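Clostripain-related protein (Bacteroides thetaiotaomicron, PDB 6N9J) probably cleaves peptide bonds as a secreted cysteine protease of the C11 (clostripain) family. Local coordinates at residues M89-T94 with E145-A150; V50-K54 with Y78-S83. All coordinates share one frame; numbering follows the deposited sequence.

Contact 1: residues M89-T94 with E145-A150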
loop_
_atom_site.group_PDB
_atom_site.type_symbol
_atom_site.label_atom_id
_atom_site.label_comp_id
_atom_site.label_asym_id
_atom_site.label_seq_id
_atom_site.Cartn_x
_atom_site.Cartn_y
_atom_site.Cartn_z
ATOM N N MET A 89 -2.233 -11.085 13.636
ATOM C CA MET A 89 -2.864 -10.744 12.362
ATOM C C MET A 89 -3.629 -11.919 11.790
ATOM O O MET A 89 -4.700 -11.748 11.231
ATOM C CB MET A 89 -1.816 -10.274 11.336
ATOM C CG MET A 89 -2.391 -10.007 9.941
ATOM S SD MET A 89 -1.231 -9.355 8.696
ATOM C CE MET A 89 -0.917 -7.737 9.375
ATOM N N LYS A 90 -3.048 -13.106 11.915
ATOM C CA LYS A 90 -3.709 -14.336 11.514
ATOM C C LYS A 90 -5.023 -14.527 12.273
ATOM O O LYS A 90 -6.051 -14.845 11.672
ATOM C CB LYS A 90 -2.788 -15.535 11.742
ATOM C CG LYS A 90 -1.716 -15.717 10.670
ATOM C CD LYS A 90 -0.860 -16.929 10.977
ATOM C CE LYS A 90 -0.079 -17.372 9.762
ATOM N NZ LYS A 90 0.563 -18.691 10.028
ATOM N N ASN A 91 -4.992 -14.317 13.584
ATOM C CA ASN A 91 -6.203 -14.461 14.394
ATOM C C ASN A 91 -7.277 -13.456 13.972
ATOM O O ASN A 91 -8.461 -13.806 13.850
ATOM C CB ASN A 91 -5.877 -14.303 15.882
ATOM C CG ASN A 91 -7.111 -14.447 16.779
ATOM O OD1 ASN A 91 -7.672 -13.453 17.245
ATOM N ND2 ASN A 91 -7.530 -15.687 17.028
ATOM N N VAL A 92 -6.862 -12.212 13.733
ATOM C CA VAL A 92 -7.793 -11.198 13.253
ATOM C C VAL A 92 -8.424 -11.636 11.939
ATOM O O VAL A 92 -9.642 -11.565 11.784
ATOM C CB VAL A 92 -7.106 -9.837 13.051
ATOM C CG1 VAL A 92 -8.067 -8.848 12.395
ATOM C CG2 VAL A 92 -6.590 -9.303 14.373
ATOM N N PHE A 93 -7.587 -12.079 10.997
ATOM C CA PHE A 93 -8.045 -12.555 9.688
ATOM C C PHE A 93 -9.041 -13.698 9.801
ATOM O O PHE A 93 -10.100 -13.670 9.198
ATOM C CB PHE A 93 -6.871 -13.048 8.838
ATOM C CG PHE A 93 -6.014 -11.952 8.255
ATOM C CD1 PHE A 93 -6.438 -10.637 8.254
ATOM C CD2 PHE A 93 -4.783 -12.255 7.685
ATOM C CE1 PHE A 93 -5.646 -9.638 7.711
ATOM C CE2 PHE A 93 -3.980 -11.255 7.146
ATOM C CZ PHE A 93 -4.423 -9.945 7.155
ATOM N N THR A 94 -8.653 -14.727 10.544
ATOM C CA THR A 94 -9.436 -15.940 10.678
ATOM C C THR A 94 -10.828 -15.622 11.207
ATOM O O THR A 94 -11.823 -16.113 10.687
ATOM C CB THR A 94 -8.735 -16.943 11.604
ATOM O OG1 THR A 94 -7.506 -17.360 10.995
ATOM C CG2 THR A 94 -9.606 -18.161 11.842
ATOM N N GLU A 145 2.997 -14.690 5.008
ATOM C CA GLU A 145 2.612 -15.851 5.798
ATOM C C GLU A 145 1.265 -15.622 6.481
ATOM O O GLU A 145 0.435 -16.533 6.553
ATOM C CB GLU A 145 3.691 -16.181 6.838
ATOM C CG GLU A 145 3.282 -17.237 7.874
ATOM C CD GLU A 145 2.850 -18.559 7.245
ATOM O OE1 GLU A 145 3.346 -18.883 6.142
ATOM O OE2 GLU A 145 2.010 -19.275 7.846
ATOM N N ALA A 146 1.038 -14.412 6.981
ATOM C CA ALA A 146 -0.242 -14.122 7.630
ATOM C C ALA A 146 -1.346 -14.200 6.586
ATOM O O ALA A 146 -2.365 -14.841 6.799
ATOM C CB ALA A 146 -0.223 -12.763 8.303
ATOM N N LEU A 147 -1.105 -13.587 5.433
ATOM C CA LEU A 147 -2.049 -13.618 4.327
ATOM C C LEU A 147 -2.403 -15.044 3.866
ATOM O O LEU A 147 -3.392 -15.240 3.160
ATOM C CB LEU A 147 -1.491 -12.814 3.153
ATOM C CG LEU A 147 -1.563 -11.297 3.286
ATOM C CD1 LEU A 147 -0.777 -10.663 2.147
ATOM C CD2 LEU A 147 -2.990 -10.822 3.248
ATOM N N SER A 148 -1.610 -16.032 4.281
ATOM C CA SER A 148 -1.797 -17.403 3.816
ATOM C C SER A 148 -3.041 -18.064 4.416
ATOM O O SER A 148 -3.558 -19.019 3.850
ATOM C CB SER A 148 -0.563 -18.260 4.130
ATOM O OG SER A 148 -0.577 -18.725 5.473
ATOM N N VAL A 149 -3.498 -17.572 5.565
ATOM C CA VAL A 149 -4.694 -18.102 6.216
ATOM C C VAL A 149 -5.923 -17.305 5.800
ATOM O O VAL A 149 -7.041 -17.627 6.182
ATOM C CB VAL A 149 -4.597 -18.065 7.761
ATOM C CG1 VAL A 149 -3.310 -18.727 8.246
ATOM C CG2 VAL A 149 -4.698 -16.637 8.266
ATOM N N ALA A 150 -5.691 -16.248 5.029
ATOM C CA ALA A 150 -6.756 -15.378 4.559
ATOM C C ALA A 150 -7.298 -15.884 3.226
ATOM O O ALA A 150 -6.641 -16.670 2.544
ATOM C CB ALA A 150 -6.240 -13.943 4.421
#
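The Phe93 ring meets the 145-150 segment mainly with one border: CD2 lies 3.6 Å from Ala146 O, which sits at the ring edge near its plane, as does Val149 CG2. Ala150 CB and Leu147 CD2 approach obliquely, while Met89 O of its own helix stands 3.3 Å above one face, offset toward the rim. This is packing beside the central sheet of a caspase-like clan CD fold: helix 86-99 packs against the C-terminal region of helix 140-146 and the residues that follow, and both rest on strand 105-110, where Phe109 touches Met89, Phe93 and Leu147. The small Ala146 permits a close approach, its CA only 5.2 Å from Lys90 CA. Met89 fills in beside it, bringing SD to 3.6 Å from Ala146 CB. Lys90 makes the polar link. Extended beyond CG, it passes over Ala146 CA and crosses Val149 at about a right angle, where Lys90 CE touches Val149 CG1. Its ammonium group then forms a salt bridge at the more exposed border, with Glu145 bent at chi2 (57°) to meet it. Both segments also reuse backbone carbonyls: Lys90 O takes Thr94 N and, from above the carbonyl plane, Thr94 OG1; Glu145 O takes Ser148 N and Ser148 OG. In the salt bridge, Lys90 NZ stands 2.7 Å from Glu145 OE2 and uses its anti lone pair, away from the other carboxylate oxygen.

Contact 2: residues V50-K54 with Y78-S83; sequences VYMDK and YDAQNS
Tyr78 opens the loop by receiving an edge of Tyr51 toward its ring face, an offset edge-to-face pair with planes at 76° and ring centroids 5.7 Å apart. The contact joins strand 46-53 of the mixed central alpha/beta sheet to the loop that leads into helix 86-99, a linkage made by side chains from the C-terminal part of the strand. Further on, the end of the Gln81 side chain comes over to Tyr51: NE2 donates to Tyr51 OH at 3.0 Å, nearly straight at 161°, with the hydroxyl close to the amide plane. A water lies 2.8 Å from Asp53 OD1 and accepts a weak bond from Gln81 N, adding a looser bridge. Ser83 closes the walk. With OG anti to its carbonyl carbon (chi1 -61°), it accepts from Tyr51 OH at 2.8 Å, so one relay runs from amide through phenol to serine. Replacing Tyr51 by a phenylalanine removes the hydroxyl and would probably leave Gln81 NE2 without its acceptor and Ser83 OG without its donor, breaking the relay in a buried place. Asp130 binds Ser83 N and lies close to Asp53, a proximity that would tend to favour a proton on one of the two carboxylates. A further step to the carboxylate is doubtful in its detail, since Ser83 OG meets Asp53 OD2 at a very short 2.4 Å.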
loop_
_atom_site.group_PDB
_atom_site.type_symbol
_atom_site.label_atom_id
_atom_site.label_comp_id
_atom_site.label_asym_id
_atom_site.label_seq_id
_atom_site.Cartn_x
_atom_site.Cartn_y
_atom_site.Cartn_z
ATOM N N VAL A 50 -13.607 -3.439 10.399
ATOM C CA VAL A 50 -12.475 -2.606 10.776
ATOM C C VAL A 50 -11.824 -3.176 12.027
ATOM O O VAL A 50 -12.479 -3.306 13.080
ATOM C CB VAL A 50 -12.887 -1.129 11.036
ATOM C CG1 VAL A 50 -11.658 -0.264 11.293
ATOM C CG2 VAL A 50 -13.700 -0.562 9.888
ATOM N N TYR A 51 -10.550 -3.542 11.897
ATOM C CA TYR A 51 -9.717 -3.864 13.051
ATOM C C TYR A 51 -8.915 -2.627 13.432
ATOM O O TYR A 51 -8.105 -2.136 12.647
ATOM C CB TYR A 51 -8.771 -5.032 12.772
ATOM C CG TYR A 51 -7.746 -5.206 13.874
ATOM C CD1 TYR A 51 -8.072 -5.868 15.051
ATOM C CD2 TYR A 51 -6.453 -4.685 13.746
ATOM C CE1 TYR A 51 -7.148 -6.018 16.070
ATOM C CE2 TYR A 51 -5.521 -4.834 14.757
ATOM C CZ TYR A 51 -5.868 -5.501 15.912
ATOM O OH TYR A 51 -4.938 -5.647 16.925
ATOM N N MET A 52 -9.139 -2.127 14.635
ATOM C CA MET A 52 -8.612 -0.820 15.018
ATOM C C MET A 52 -7.708 -0.913 16.242
ATOM O O MET A 52 -8.172 -1.242 17.339
ATOM C CB MET A 52 -9.773 0.139 15.285
ATOM C CG MET A 52 -9.423 1.354 16.120
ATOM S SD MET A 52 -8.853 2.732 15.134
ATOM C CE MET A 52 -10.382 3.518 14.683
ATOM N N ASP A 53 -6.413 -0.651 16.057
ATOM C CA ASP A 53 -5.489 -0.637 17.194
ATOM C C ASP A 53 -4.789 0.713 17.280
ATOM O O ASP A 53 -3.918 1.021 16.474
ATOM C CB ASP A 53 -4.460 -1.775 17.091
ATOM C CG ASP A 53 -3.508 -1.816 18.282
ATOM O OD1 ASP A 53 -3.780 -1.140 19.298
ATOM O OD2 ASP A 53 -2.492 -2.547 18.226
ATOM N N LYS A 54 -5.197 1.512 18.262
ATOM C CA LYS A 54 -4.617 2.829 18.509
ATOM C C LYS A 54 -3.755 2.838 19.766
ATOM O O LYS A 54 -3.234 3.881 20.154
ATOM C CB LYS A 54 -5.715 3.885 18.658
ATOM C CG LYS A 54 -6.473 4.222 17.388
ATOM C CD LYS A 54 -7.640 5.161 17.700
ATOM C CE LYS A 54 -7.182 6.343 18.555
ATOM N NZ LYS A 54 -8.285 7.300 18.845
ATOM N N TYR A 78 -9.981 -7.148 22.109
ATOM C CA TYR A 78 -8.684 -7.727 22.430
ATOM C C TYR A 78 -7.975 -6.997 23.562
ATOM O O TYR A 78 -8.215 -5.810 23.796
ATOM C CB TYR A 78 -7.779 -7.718 21.195
ATOM C CG TYR A 78 -8.374 -8.366 19.968
ATOM C CD1 TYR A 78 -9.163 -7.635 19.081
ATOM C CD2 TYR A 78 -8.137 -9.707 19.684
ATOM C CE1 TYR A 78 -9.712 -8.231 17.953
ATOM C CE2 TYR A 78 -8.675 -10.310 18.550
ATOM C CZ TYR A 78 -9.465 -9.570 17.695
ATOM O OH TYR A 78 -10.001 -10.176 16.578
ATOM N N ASP A 79 -7.093 -7.708 24.259
ATOM C CA ASP A 79 -6.115 -7.047 25.117
ATOM C C ASP A 79 -5.170 -6.244 24.239
ATOM O O ASP A 79 -5.090 -6.489 23.037
ATOM C CB ASP A 79 -5.326 -8.057 25.951
ATOM C CG ASP A 79 -6.098 -8.552 27.151
ATOM O OD1 ASP A 79 -6.177 -7.810 28.153
ATOM O OD2 ASP A 79 -6.615 -9.688 27.095
ATOM N N ALA A 80 -4.469 -5.282 24.832
ATOM C CA ALA A 80 -3.390 -4.588 24.132
ATOM C C ALA A 80 -2.470 -5.621 23.504
ATOM O O ALA A 80 -2.039 -6.555 24.179
ATOM C CB ALA A 80 -2.614 -3.683 25.086
ATOM N N GLN A 81 -2.198 -5.483 22.210
ATOM C CA GLN A 81 -1.400 -6.492 21.525
ATOM C C GLN A 81 -0.588 -5.929 20.372
ATOM O O GLN A 81 -0.834 -4.824 19.906
ATOM C CB GLN A 81 -2.303 -7.612 21.015
ATOM C CG GLN A 81 -3.356 -7.157 20.031
ATOM C CD GLN A 81 -4.291 -8.292 19.650
ATOM O OE1 GLN A 81 -4.216 -9.388 20.215
ATOM N NE2 GLN A 81 -5.174 -8.039 18.695
ATOM N N ASN A 82 0.391 -6.707 19.926
ATOM C CA ASN A 82 1.252 -6.330 18.809
ATOM C C ASN A 82 0.562 -6.645 17.495
ATOM O O ASN A 82 0.536 -7.798 17.052
ATOM C CB ASN A 82 2.590 -7.060 18.890
ATOM C CG ASN A 82 3.480 -6.794 17.678
ATOM O OD1 ASN A 82 3.249 -5.859 16.904
ATOM N ND2 ASN A 82 4.505 -7.621 17.514
ATOM N N SER A 83 0.020 -5.609 16.865
ATOM C CA SER A 83 -0.820 -5.783 15.688
ATOM C C SER A 83 -0.050 -6.100 14.403
ATOM O O SER A 83 -0.660 -6.259 13.346
ATOM C CB SER A 83 -1.684 -4.532 15.484
ATOM O OG SER A 83 -2.532 -4.338 16.600
HETATM O O HOH W 1 -3.024 -2.292 21.682
#

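Overall arrangement
The two contacts illustrate how one helix can serve two neighbours. Their centres are about 14 Å apart, and in sequence contact 2 closes before contact 1 opens, its loop 78-83 running into helix 86-99. That helix gives contact 1 Met89, Lys90, Phe93 and Thr94, while Val92 and Asn91 pack against contact 2: Val92 CG2 lies 3.7 Å from Tyr51 CE1, and Asn91 OD1 lies 3.5 Å from Tyr78 CE2. Tyr16 of strand 9-18 is common ground, touching Met89 and Val92, meeting the Tyr51 ring and bonding to Ser83 O. Together they tie the helix to strands and loops of the protease framework; neither implies a catalytic role for its residues.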